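PDB 4O8S: putative from Helicobacter pylori, which belongs to the nucleotidyltransferase superfamily and, being akin to AbiEii toxins, probably transfers nucleotidyl groups from a nucleoside triphosphate to an acceptor. Local coordinates for residues A32-Y37 with I123-I129; T145-L150 with D185-V190; L153-K158 with E208-M212; P179-V183 with L202-L207. One frame throughout, in Å; residues are numbered along the deposited sequence.

Interaction 1: A32-Y37 with I123-I129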
loop_
_atom_site.group_PDB
_atom_site.type_symbol
_atom_site.label_atom_id
_atom_site.label_comp_id
_atom_site.label_asym_id
_atom_site.label_seq_id
_atom_site.Cartn_x
_atom_site.Cartn_y
_atom_site.Cartn_z
ATOM N N ALA A 32 -1.269 3.867 1.095
ATOM C CA ALA A 32 -0.836 4.227 2.456
ATOM C C ALA A 32 0.671 4.446 2.447
ATOM O O ALA A 32 1.182 5.440 2.983
ATOM C CB ALA A 32 -1.187 3.134 3.440
ATOM N N LEU A 33 1.388 3.540 1.798
ATOM C CA LEU A 33 2.833 3.726 1.623
ATOM C C LEU A 33 3.162 5.039 0.893
ATOM O O LEU A 33 4.088 5.772 1.286
ATOM C CB LEU A 33 3.437 2.535 0.891
ATOM C CG LEU A 33 3.431 1.220 1.668
ATOM C CD1 LEU A 33 3.953 0.096 0.788
ATOM C CD2 LEU A 33 4.280 1.328 2.944
ATOM N N TYR A 34 2.382 5.362 -0.136
ATOM C CA TYR A 34 2.640 6.563 -0.925
ATOM C C TYR A 34 2.339 7.882 -0.207
ATOM O O TYR A 34 3.145 8.815 -0.278
ATOM C CB TYR A 34 1.876 6.521 -2.249
ATOM C CG TYR A 34 2.082 7.761 -3.087
ATOM C CD1 TYR A 34 3.309 8.009 -3.704
ATOM C CD2 TYR A 34 1.063 8.688 -3.259
ATOM C CE1 TYR A 34 3.511 9.151 -4.485
ATOM C CE2 TYR A 34 1.257 9.841 -4.037
ATOM C CZ TYR A 34 2.489 10.062 -4.645
ATOM O OH TYR A 34 2.703 11.190 -5.415
ATOM N N LEU A 35 1.185 7.964 0.459
ATOM C CA LEU A 35 0.759 9.209 1.102
ATOM C C LEU A 35 1.381 9.347 2.494
ATOM O O LEU A 35 1.592 10.451 2.984
ATOM C CB LEU A 35 -0.764 9.250 1.247
ATOM C CG LEU A 35 -1.589 9.402 -0.039
ATOM C CD1 LEU A 35 -3.081 9.470 0.270
ATOM C CD2 LEU A 35 -1.146 10.645 -0.801
ATOM N N GLY A 36 1.642 8.215 3.134
ATOM C CA GLY A 36 2.099 8.231 4.508
ATOM C C GLY A 36 3.573 7.925 4.726
ATOM O O GLY A 36 4.160 8.422 5.688
ATOM N N TYR A 37 4.184 7.121 3.859
ATOM C CA TYR A 37 5.506 6.614 4.205
ATOM C C TYR A 37 6.617 6.859 3.189
ATOM O O TYR A 37 7.700 6.275 3.312
ATOM C CB TYR A 37 5.420 5.134 4.563
ATOM C CG TYR A 37 4.498 4.850 5.741
ATOM C CD1 TYR A 37 4.854 5.231 7.034
ATOM C CD2 TYR A 37 3.280 4.192 5.559
ATOM C CE1 TYR A 37 4.022 4.963 8.118
ATOM C CE2 TYR A 37 2.437 3.913 6.633
ATOM C CZ TYR A 37 2.812 4.300 7.908
ATOM O OH TYR A 37 2.002 4.026 8.988
ATOM N N ILE A 123 -3.830 5.918 8.994
ATOM C CA ILE A 123 -3.126 5.019 8.090
ATOM C C ILE A 123 -2.672 3.797 8.877
ATOM O O ILE A 123 -2.360 3.905 10.075
ATOM C CB ILE A 123 -1.900 5.742 7.458
ATOM C CG1 ILE A 123 -2.355 6.943 6.624
ATOM C CG2 ILE A 123 -1.100 4.826 6.559
ATOM C CD1 ILE A 123 -1.243 7.508 5.706
ATOM N N ALA A 124 -2.634 2.638 8.217
ATOM C CA ALA A 124 -2.213 1.389 8.858
ATOM C C ALA A 124 -0.737 1.469 9.240
ATOM O O ALA A 124 0.050 2.152 8.556
ATOM C CB ALA A 124 -2.417 0.212 7.903
ATOM N N LYS A 125 -0.344 0.743 10.284
ATOM C CA LYS A 125 1.074 0.676 10.648
ATOM C C LYS A 125 1.870 -0.125 9.629
ATOM O O LYS A 125 1.330 -1.014 8.952
ATOM C CB LYS A 125 1.267 0.061 12.041
ATOM C CG LYS A 125 0.640 0.871 13.169
ATOM C CD LYS A 125 0.788 0.135 14.496
ATOM C CE LYS A 125 0.417 1.044 15.672
ATOM N NZ LYS A 125 0.572 0.343 16.990
ATOM N N ILE A 126 3.163 0.179 9.552
ATOM C CA ILE A 126 4.044 -0.428 8.567
ATOM C C ILE A 126 4.028 -1.949 8.655
ATOM O O ILE A 126 4.016 -2.652 7.622
ATOM C CB ILE A 126 5.511 0.054 8.745
ATOM C CG1 ILE A 126 5.654 1.511 8.325
ATOM C CG2 ILE A 126 6.469 -0.800 7.917
ATOM C CD1 ILE A 126 5.608 1.679 6.832
ATOM N N GLU A 127 4.043 -2.478 9.874
ATOM C CA GLU A 127 4.120 -3.928 10.009
ATOM C C GLU A 127 2.874 -4.622 9.448
ATOM O O GLU A 127 2.960 -5.725 8.928
ATOM C CB GLU A 127 4.447 -4.372 11.456
ATOM C CG GLU A 127 3.513 -3.863 12.539
ATOM C CD GLU A 127 3.587 -4.703 13.827
ATOM O OE1 GLU A 127 2.639 -4.623 14.651
ATOM O OE2 GLU A 127 4.590 -5.442 14.011
ATOM N N ARG A 128 1.724 -3.959 9.516
ATOM C CA ARG A 128 0.507 -4.521 8.929
ATOM C C ARG A 128 0.608 -4.471 7.398
ATOM O O ARG A 128 0.220 -5.414 6.699
ATOM C CB ARG A 128 -0.714 -3.736 9.423
ATOM C CG ARG A 128 -2.095 -4.337 9.094
ATOM C CD ARG A 128 -3.180 -3.495 9.788
ATOM N NE ARG A 128 -4.566 -3.844 9.452
ATOM C CZ ARG A 128 -5.417 -4.453 10.284
ATOM N NH1 ARG A 128 -5.029 -4.810 11.505
ATOM N NH2 ARG A 128 -6.660 -4.710 9.891
ATOM N N ILE A 129 1.151 -3.379 6.870
ATOM C CA ILE A 129 1.345 -3.298 5.431
ATOM C C ILE A 129 2.288 -4.402 4.931
ATOM O O ILE A 129 2.015 -5.038 3.909
ATOM C CB ILE A 129 1.827 -1.906 5.002
ATOM C CG1 ILE A 129 0.777 -0.866 5.435
ATOM C CG2 ILE A 129 2.052 -1.878 3.487
ATOM C CD1 ILE A 129 1.263 0.589 5.422
#
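A buried, largely apolar contact, in which Tyr37 lies against three isoleucines, joins the end of helix 29-36 to the turn between strand 121-124 and helix 126-139. Ile126 sets its CD1 methyl over the centre of one face of the Tyr37 ring, 3.5 Å from the centroid and 10° off the normal, a nearly vertical CH-pi contact. Ile123 CG2 and Ile129 CD1 approach the ring obliquely, each 3.7 Å from Tyr37 CE2. The ring packs against residues on both sides of Lys125, and its hydroxyl donates to a backbone carbonyl: Tyr37 OH to Ala124 O is 2.7 Å, with the donor tilted 30° from the carbonyl plane. Asn116 also hydrogen-bonds this hydroxyl, which is therefore gripped twice in an apolar setting. Alongside, small Ala32 lets the helix come close, its CB 3.5 Å from Ile123 CG2, and Leu33 CD1 meets Ile129 CG2 at 3.8 Å. Gly36, with no side chain, lets Ile123 CD1 come to 3.6 Å from Gly36 CA. Lys125 occupies the N-cap position of helix 126-139. The arrangement is that of a strand-turn-helix connection packed on a helix of the sheet-bearing part of a nucleotidyltransferase-type fold, where the chain passes into its helical part.

Interaction 2: T145-L150 with D185-V190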
loop_
_atom_site.group_PDB
_atom_site.type_symbol
_atom_site.label_atom_id
_atom_site.label_comp_id
_atom_site.label_asym_id
_atom_site.label_seq_id
_atom_site.Cartn_x
_atom_site.Cartn_y
_atom_site.Cartn_z
ATOM N N THR A 145 0.474 -12.126 -8.768
ATOM C CA THR A 145 1.765 -11.936 -9.409
ATOM C C THR A 145 1.814 -10.530 -9.987
ATOM O O THR A 145 1.500 -10.307 -11.162
ATOM C CB THR A 145 2.000 -12.994 -10.504
ATOM O OG1 THR A 145 1.972 -14.305 -9.912
ATOM C CG2 THR A 145 3.353 -12.774 -11.186
ATOM N N LYS A 146 2.187 -9.574 -9.138
ATOM C CA LYS A 146 2.227 -8.167 -9.531
ATOM C C LYS A 146 3.544 -7.569 -9.058
ATOM O O LYS A 146 3.886 -7.644 -7.869
ATOM C CB LYS A 146 1.036 -7.407 -8.938
ATOM C CG LYS A 146 -0.319 -7.748 -9.586
ATOM C CD LYS A 146 -0.340 -7.389 -11.080
ATOM C CE LYS A 146 -1.695 -7.679 -11.715
ATOM N NZ LYS A 146 -1.719 -7.213 -13.137
ATOM N N ALA A 147 4.281 -6.984 -9.991
ATOM C CA ALA A 147 5.631 -6.530 -9.703
ATOM C C ALA A 147 5.673 -5.463 -8.598
ATOM O O ALA A 147 6.696 -5.300 -7.917
ATOM C CB ALA A 147 6.279 -6.026 -10.964
ATOM N N ARG A 148 4.568 -4.739 -8.432
ATOM C CA ARG A 148 4.457 -3.742 -7.367
ATOM C C ARG A 148 4.730 -4.340 -6.005
ATOM O O ARG A 148 5.260 -3.654 -5.128
ATOM C CB ARG A 148 3.068 -3.114 -7.370
ATOM C CG ARG A 148 2.846 -2.184 -8.535
ATOM C CD ARG A 148 1.360 -1.891 -8.766
ATOM N NE ARG A 148 1.171 -1.287 -10.085
ATOM C CZ ARG A 148 0.041 -0.716 -10.508
ATOM N NH1 ARG A 148 -1.030 -0.643 -9.715
ATOM N NH2 ARG A 148 -0.011 -0.210 -11.733
ATOM N N ASP A 149 4.367 -5.608 -5.814
ATOM C CA ASP A 149 4.606 -6.256 -4.535
ATOM C C ASP A 149 6.111 -6.335 -4.261
ATOM O O ASP A 149 6.571 -6.145 -3.125
ATOM C CB ASP A 149 3.986 -7.652 -4.521
ATOM C CG ASP A 149 2.463 -7.614 -4.588
ATOM O OD1 ASP A 149 1.884 -6.556 -4.247
ATOM O OD2 ASP A 149 1.850 -8.638 -4.986
ATOM N N LEU A 150 6.876 -6.617 -5.309
ATOM C CA LEU A 150 8.326 -6.700 -5.180
ATOM C C LEU A 150 8.929 -5.325 -4.920
ATOM O O LEU A 150 9.749 -5.162 -4.009
ATOM C CB LEU A 150 8.938 -7.304 -6.446
ATOM C CG LEU A 150 10.462 -7.425 -6.416
ATOM C CD1 LEU A 150 10.925 -8.229 -5.205
ATOM C CD2 LEU A 150 10.959 -8.070 -7.693
ATOM N N ASP A 185 9.358 -14.487 -12.707
ATOM C CA ASP A 185 7.961 -14.238 -12.353
ATOM C C ASP A 185 7.450 -12.838 -12.717
ATOM O O ASP A 185 6.286 -12.677 -13.085
ATOM C CB ASP A 185 7.724 -14.504 -10.870
ATOM C CG ASP A 185 7.849 -15.969 -10.517
ATOM O OD1 ASP A 185 7.942 -16.796 -11.452
ATOM O OD2 ASP A 185 7.848 -16.291 -9.307
ATOM N N TYR A 186 8.313 -11.827 -12.635
ATOM C CA TYR A 186 7.822 -10.443 -12.713
ATOM C C TYR A 186 8.187 -9.659 -13.956
ATOM O O TYR A 186 7.629 -8.585 -14.183
ATOM C CB TYR A 186 8.288 -9.649 -11.485
ATOM C CG TYR A 186 7.626 -10.062 -10.195
ATOM C CD1 TYR A 186 6.258 -9.883 -10.004
ATOM C CD2 TYR A 186 8.369 -10.596 -9.152
ATOM C CE1 TYR A 186 5.645 -10.245 -8.805
ATOM C CE2 TYR A 186 7.762 -10.963 -7.950
ATOM C CZ TYR A 186 6.402 -10.783 -7.791
ATOM O OH TYR A 186 5.797 -11.144 -6.604
ATOM N N LEU A 187 9.127 -10.165 -14.756
ATOM C CA LEU A 187 9.653 -9.371 -15.873
ATOM C C LEU A 187 8.594 -8.852 -16.842
ATOM O O LEU A 187 8.641 -7.681 -17.253
ATOM C CB LEU A 187 10.765 -10.112 -16.629
ATOM C CG LEU A 187 11.504 -9.184 -17.605
ATOM C CD1 LEU A 187 11.974 -7.942 -16.887
ATOM C CD2 LEU A 187 12.687 -9.873 -18.265
ATOM N N VAL A 188 7.632 -9.704 -17.190
ATOM C CA VAL A 188 6.559 -9.279 -18.095
ATOM C C VAL A 188 5.716 -8.172 -17.461
ATOM O O VAL A 188 5.448 -7.139 -18.091
ATOM C CB VAL A 188 5.637 -10.457 -18.504
ATOM C CG1 VAL A 188 4.359 -9.933 -19.187
ATOM C CG2 VAL A 188 6.390 -11.435 -19.412
ATOM N N ASP A 189 5.308 -8.390 -16.215
ATOM C CA ASP A 189 4.469 -7.424 -15.529
ATOM C C ASP A 189 5.190 -6.081 -15.380
ATOM O O ASP A 189 4.595 -5.037 -15.637
ATOM C CB ASP A 189 4.021 -7.954 -14.169
ATOM C CG ASP A 189 2.854 -7.164 -13.595
ATOM O OD1 ASP A 189 1.868 -6.935 -14.351
ATOM O OD2 ASP A 189 2.927 -6.761 -12.404
ATOM N N VAL A 190 6.473 -6.102 -15.011
ATOM C CA VAL A 190 7.245 -4.853 -14.920
ATOM C C VAL A 190 7.193 -4.034 -16.209
ATOM O O VAL A 190 6.870 -2.843 -16.182
ATOM C CB VAL A 190 8.734 -5.087 -14.589
ATOM C CG1 VAL A 190 9.511 -3.791 -14.765
ATOM C CG2 VAL A 190 8.907 -5.606 -13.177
HETATM O O HOH W 1 3.037 -10.285 -6.523
#
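Asp189 receives the backbone N-H of Ala147 in a nearly straight hydrogen bond, Ala147 N to Asp189 OD2 being 2.8 Å at an angle of 168°. The oxygen uses its anti lone pair, turned away from OD1. This is a helix-to-helix contact in which a side-chain carboxylate of helix 179-192 accepts from a backbone amide at the start of helix 147-159, and a carboxylate suits the place because amides at a helix start lack partners in a preceding turn. Asp189 reaches it with CG anti to its own N (chi1 -164°). Lys146 adds a long salt bridge, its NZ 3.8 Å from Asp189 OD1, and its chain, bent at chi2, crosses the aspartate at about a right angle.

A water also links the segments: it accepts from Lys146 N at 2.8 Å and lies 2.9 Å from Tyr186 OH. Asp149 OD2 lies close to the same water, while its partner oxygen OD1 is held by Lys133 and Arg144. The Tyr186 ring, flat and long enough to reach that water, lies against the backbone of Lys146 and Ala147: Ala147 CA comes within 3.4 Å of Tyr186 CD1, and Leu150 CB stands over one face, offset toward the ring's periphery. Phe175 and Cys137 of neighbouring helices also touch this ring. Beyond it, the small Ala147 packs tightly, with its CB only 3.5 Å from Val190 CG2.

Interaction 3: L153-K158 with E208-M212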
loop_
_atom_site.group_PDB
_atom_site.type_symbol
_atom_site.label_atom_id
_atom_site.label_comp_id
_atom_site.label_asym_id
_atom_site.label_seq_id
_atom_site.Cartn_x
_atom_site.Cartn_y
_atom_site.Cartn_z
ATOM N N LEU A 153 7.957 -4.260 -1.313
ATOM C CA LEU A 153 8.646 -5.027 -0.272
ATOM C C LEU A 153 10.129 -4.659 -0.202
ATOM O O LEU A 153 10.710 -4.613 0.881
ATOM C CB LEU A 153 8.478 -6.535 -0.475
ATOM C CG LEU A 153 7.138 -7.093 0.036
ATOM C CD1 LEU A 153 7.031 -8.583 -0.277
ATOM C CD2 LEU A 153 7.014 -6.849 1.534
ATOM N N HIS A 154 10.725 -4.395 -1.364
ATOM C CA HIS A 154 12.105 -3.930 -1.439
ATOM C C HIS A 154 12.222 -2.558 -0.771
ATOM O O HIS A 154 13.126 -2.331 0.027
ATOM C CB HIS A 154 12.546 -3.880 -2.903
ATOM C CG HIS A 154 13.865 -3.213 -3.118
ATOM N ND1 HIS A 154 13.992 -1.847 -3.283
ATOM C CD2 HIS A 154 15.119 -3.723 -3.212
ATOM C CE1 HIS A 154 15.268 -1.546 -3.458
ATOM N NE2 HIS A 154 15.971 -2.666 -3.419
ATOM N N PHE A 155 11.290 -1.655 -1.086
ATOM C CA PHE A 155 11.244 -0.333 -0.472
ATOM C C PHE A 155 11.146 -0.447 1.044
ATOM O O PHE A 155 11.811 0.299 1.796
ATOM C CB PHE A 155 10.021 0.432 -0.988
ATOM C CG PHE A 155 9.719 1.689 -0.217
ATOM C CD1 PHE A 155 10.391 2.878 -0.507
ATOM C CD2 PHE A 155 8.771 1.687 0.811
ATOM C CE1 PHE A 155 10.134 4.032 0.207
ATOM C CE2 PHE A 155 8.511 2.849 1.543
ATOM C CZ PHE A 155 9.187 4.031 1.237
ATOM N N LEU A 156 10.286 -1.358 1.496
ATOM C CA LEU A 156 10.073 -1.561 2.926
ATOM C C LEU A 156 11.318 -2.130 3.616
ATOM O O LEU A 156 11.714 -1.646 4.668
ATOM C CB LEU A 156 8.862 -2.478 3.152
ATOM C CG LEU A 156 7.536 -1.728 2.901
ATOM C CD1 LEU A 156 6.398 -2.699 2.724
ATOM C CD2 LEU A 156 7.224 -0.775 4.062
ATOM N N ALA A 157 11.927 -3.159 3.035
ATOM C CA ALA A 157 13.136 -3.741 3.615
ATOM C C ALA A 157 14.277 -2.722 3.645
ATOM O O ALA A 157 15.087 -2.696 4.583
ATOM C CB ALA A 157 13.555 -4.986 2.825
ATOM N N LYS A 158 14.338 -1.876 2.623
ATOM C CA LYS A 158 15.428 -0.913 2.507
ATOM C C LYS A 158 15.278 0.267 3.468
ATOM O O LYS A 158 16.259 0.717 4.065
ATOM C CB LYS A 158 15.522 -0.394 1.065
ATOM C CG LYS A 158 16.801 0.408 0.748
ATOM C CD LYS A 158 16.765 0.946 -0.689
ATOM C CE LYS A 158 18.063 1.665 -1.062
ATOM N NZ LYS A 158 19.026 0.759 -1.766
ATOM N N GLU A 208 19.021 -7.317 -4.641
ATOM C CA GLU A 208 19.168 -6.524 -3.435
ATOM C C GLU A 208 18.196 -6.950 -2.326
ATOM O O GLU A 208 18.583 -7.001 -1.145
ATOM C CB GLU A 208 19.035 -5.029 -3.744
ATOM C CG GLU A 208 19.342 -4.176 -2.522
ATOM C CD GLU A 208 19.385 -2.692 -2.818
ATOM O OE1 GLU A 208 18.753 -2.262 -3.809
ATOM O OE2 GLU A 208 20.052 -1.959 -2.043
ATOM N N LEU A 209 16.949 -7.265 -2.694
ATOM C CA LEU A 209 15.967 -7.705 -1.695
ATOM C C LEU A 209 16.342 -9.035 -1.048
ATOM O O LEU A 209 16.247 -9.176 0.176
ATOM C CB LEU A 209 14.542 -7.797 -2.271
ATOM C CG LEU A 209 13.543 -8.395 -1.259
ATOM C CD1 LEU A 209 13.463 -7.523 -0.001
ATOM C CD2 LEU A 209 12.150 -8.633 -1.867
ATOM N N GLY A 210 16.744 -10.014 -1.857
ATOM C CA GLY A 210 17.136 -11.312 -1.325
ATOM C C GLY A 210 18.224 -11.190 -0.271
ATOM O O GLY A 210 18.166 -11.818 0.806
ATOM N N VAL A 211 19.211 -10.347 -0.562
ATOM C CA VAL A 211 20.323 -10.152 0.362
ATOM C C VAL A 211 19.915 -9.373 1.612
ATOM O O VAL A 211 20.289 -9.758 2.724
ATOM C CB VAL A 211 21.522 -9.482 -0.343
ATOM C CG1 VAL A 211 22.627 -9.159 0.648
ATOM C CG2 VAL A 211 22.042 -10.396 -1.446
HETATM N N MSE A 212 19.157 -8.286 1.449
HETATM C CA MSE A 212 18.677 -7.516 2.606
HETATM C C MSE A 212 17.849 -8.376 3.544
HETATM O O MSE A 212 17.942 -8.242 4.767
HETATM C CB MSE A 212 17.834 -6.312 2.174
HETATM C CG MSE A 212 18.627 -5.219 1.465
HETATM SE SE MSE A 212 17.539 -3.591 1.126
HETATM C CE MSE A 212 16.306 -4.387 -0.113
#
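His154 and Lys158, one turn apart on helix 147-159, both reach the carboxylate of Glu208 on helix 202-231. His154 NE2 donates to Glu208 OE1 at 2.8 Å and 161°. The oxygen lies almost exactly in the imidazole plane, yet the histidine meets it from above the carboxylate plane, the two planes being 61° apart. At the second oxygen, Lys158 NZ forms a salt bridge with Glu208 OE2 at 2.9 Å, although as a hydrogen bond it is weak. The glutamate is extended beyond CG and long enough to span the gap, whereas Lys158 bends at its last torsion to bring its amine across.

Next to these polar groups, selenomethionine Met212 bends at chi3 so that its end meets the histidine obliquely. Its CE lies 3.4 Å from His154 CD2, and its SE is 3.7 Å from Lys158 CA. Small Ala157 admits Leu209, with CB and CD1 3.8 Å apart, and Phe175 and Leu172 of helix 166-176 also touch that leucine. The short helical segments run at 41° to each other, their axes 9.7 Å apart.

Two cationic or proton-donating partners on one carboxylate would be expected to stabilise its negative charge, and Glu208 would in turn probably hold the imidazole proton on NE2.

Interaction 4: P179-V183 with L202-L207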
loop_
_atom_site.group_PDB
_atom_site.type_symbol
_atom_site.label_atom_id
_atom_site.label_comp_id
_atom_site.label_asym_id
_atom_site.label_seq_id
_atom_site.Cartn_x
_atom_site.Cartn_y
_atom_site.Cartn_z
ATOM N N PRO A 179 16.419 -15.081 -6.454
ATOM C CA PRO A 179 16.261 -13.841 -7.223
ATOM C C PRO A 179 15.996 -14.077 -8.702
ATOM O O PRO A 179 15.330 -13.248 -9.325
ATOM C CB PRO A 179 17.607 -13.131 -7.014
ATOM C CG PRO A 179 18.055 -13.602 -5.658
ATOM C CD PRO A 179 17.646 -15.061 -5.633
ATOM N N ASP A 180 16.498 -15.180 -9.258
ATOM C CA ASP A 180 16.239 -15.502 -10.661
ATOM C C ASP A 180 14.768 -15.821 -10.900
ATOM O O ASP A 180 14.197 -15.434 -11.920
ATOM C CB ASP A 180 17.112 -16.677 -11.120
ATOM C CG ASP A 180 18.511 -16.243 -11.532
ATOM O OD1 ASP A 180 18.960 -15.158 -11.087
ATOM O OD2 ASP A 180 19.162 -16.991 -12.300
ATOM N N LYS A 181 14.162 -16.534 -9.957
ATOM C CA LYS A 181 12.740 -16.867 -10.028
ATOM C C LYS A 181 11.886 -15.598 -9.998
ATOM O O LYS A 181 10.895 -15.476 -10.731
ATOM C CB LYS A 181 12.356 -17.790 -8.866
ATOM C CG LYS A 181 10.900 -18.243 -8.854
ATOM C CD LYS A 181 10.555 -18.930 -7.527
ATOM C CE LYS A 181 9.077 -19.291 -7.447
ATOM N NZ LYS A 181 8.210 -18.131 -7.801
ATOM N N LEU A 182 12.280 -14.650 -9.151
ATOM C CA LEU A 182 11.570 -13.376 -9.057
ATOM C C LEU A 182 11.618 -12.640 -10.395
ATOM O O LEU A 182 10.615 -12.092 -10.850
ATOM C CB LEU A 182 12.189 -12.498 -7.968
ATOM C CG LEU A 182 12.032 -12.920 -6.508
ATOM C CD1 LEU A 182 12.816 -11.971 -5.612
ATOM C CD2 LEU A 182 10.560 -12.964 -6.103
ATOM N N VAL A 183 12.789 -12.630 -11.028
ATOM C CA VAL A 183 12.915 -11.974 -12.321
ATOM C C VAL A 183 11.996 -12.659 -13.330
ATOM O O VAL A 183 11.195 -11.996 -14.007
ATOM C CB VAL A 183 14.378 -11.967 -12.803
ATOM C CG1 VAL A 183 14.488 -11.303 -14.156
ATOM C CG2 VAL A 183 15.234 -11.228 -11.799
ATOM N N LEU A 202 14.500 -4.418 -12.354
ATOM C CA LEU A 202 13.967 -5.636 -11.756
ATOM C C LEU A 202 15.064 -6.558 -11.227
ATOM O O LEU A 202 14.967 -7.068 -10.097
ATOM C CB LEU A 202 13.068 -6.382 -12.746
ATOM C CG LEU A 202 12.607 -7.759 -12.252
ATOM C CD1 LEU A 202 11.926 -7.646 -10.910
ATOM C CD2 LEU A 202 11.668 -8.418 -13.248
ATOM N N GLU A 203 16.102 -6.775 -12.034
ATOM C CA GLU A 203 17.217 -7.625 -11.623
ATOM C C GLU A 203 17.900 -7.106 -10.353
ATOM O O GLU A 203 18.104 -7.856 -9.403
ATOM C CB GLU A 203 18.246 -7.761 -12.758
ATOM C CG GLU A 203 18.106 -9.026 -13.619
ATOM C CD GLU A 203 18.688 -10.283 -12.951
ATOM O OE1 GLU A 203 19.052 -10.213 -11.749
ATOM O OE2 GLU A 203 18.777 -11.342 -13.628
ATOM N N GLU A 204 18.252 -5.823 -10.342
ATOM C CA GLU A 204 18.937 -5.231 -9.193
ATOM C C GLU A 204 18.043 -5.305 -7.957
ATOM O O GLU A 204 18.492 -5.710 -6.878
ATOM C CB GLU A 204 19.352 -3.780 -9.483
ATOM C CG GLU A 204 20.181 -3.116 -8.372
ATOM C CD GLU A 204 20.562 -1.666 -8.687
ATOM O OE1 GLU A 204 21.438 -1.448 -9.558
ATOM O OE2 GLU A 204 19.988 -0.744 -8.058
ATOM N N THR A 205 16.774 -4.942 -8.125
ATOM C CA THR A 205 15.810 -4.997 -7.024
ATOM C C THR A 205 15.706 -6.411 -6.453
ATOM O O THR A 205 15.717 -6.602 -5.236
ATOM C CB THR A 205 14.409 -4.526 -7.476
ATOM O OG1 THR A 205 14.454 -3.128 -7.798
ATOM C CG2 THR A 205 13.369 -4.771 -6.361
ATOM N N ALA A 206 15.621 -7.400 -7.335
ATOM C CA ALA A 206 15.475 -8.786 -6.906
ATOM C C ALA A 206 16.694 -9.252 -6.109
ATOM O O ALA A 206 16.557 -9.873 -5.044
ATOM C CB ALA A 206 15.261 -9.677 -8.110
ATOM N N LEU A 207 17.884 -8.960 -6.631
ATOM C CA LEU A 207 19.128 -9.325 -5.959
ATOM C C LEU A 207 19.238 -8.626 -4.626
ATOM O O LEU A 207 19.514 -9.259 -3.610
ATOM C CB LEU A 207 20.345 -8.940 -6.813
ATOM C CG LEU A 207 20.628 -9.876 -7.988
ATOM C CD1 LEU A 207 21.727 -9.316 -8.896
ATOM C CD2 LEU A 207 21.012 -11.252 -7.453
#
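Helices 179-192 and 202-231 pack here as a roughly antiparallel pair, the axes of the two short segments running at 143° and approaching to 8.8 Å. Pro179 and Ala206 bring the backbones nearest, their CA atoms 5.1 Å apart, and Val183 is level with Glu203 one turn further on. The two helices follow each other in the chain, so this is a helical hairpin of the protein's all-helical part.

Ala206 makes the close approach possible: its single methyl lies among Pro179 O, Leu182 and Val183, with CB 4.0 Å from Val183 CG2. Proline suits the first turn of a helix, where its missing N-H costs no bond, and its rigid ring offers a compact apolar surface. Leu207 reaches that surface with its end, CD2 lying 3.9 Å from Pro179 CB, the side chains crossing at about a right angle. Thr205 instead touches Leu150 and His154 of helix 147-159.

On the flank, Glu203 folds back at chi2 (-79°), laying its carboxylate group against the valine, with CD 3.8 Å from Val183 CG2. That bend also brings like charges near, Asp180 OD1 and Glu203 OE2 being 4.6 Å apart, a mildly unfavourable pairing that solvent at this exposed edge probably screens. Toward the interior, branched Val183 meets Leu202, whose CD2 lies 3.7 Å from Val183 O.

How the interactions relate
Interaction 1 is the buried contact, about 6 Å from the chain centre to its own centre, and apart from one hydroxyl-carbonyl bond it is mainly hydrocarbon. Interactions 2, 3 and 4 are centred 15 to 21 Å out, in the helical part, and are only partly buried. Their chemistry divides accordingly: interactions 2 and 3 combine charged or polar bonds with apolar packing, whereas interaction 4 is mainly apolar packing, without hydrogen bonds between its segments. Helix 147-159 serves interactions 2 and 3, helix 179-192 serves 2 and 4, and helix 202-231 serves 3 and 4, so three helices close a triangle. Leu150 meets both Leu202 and Leu209. Leu156 carries the packing back to Leu33 and Ile126 of interaction 1.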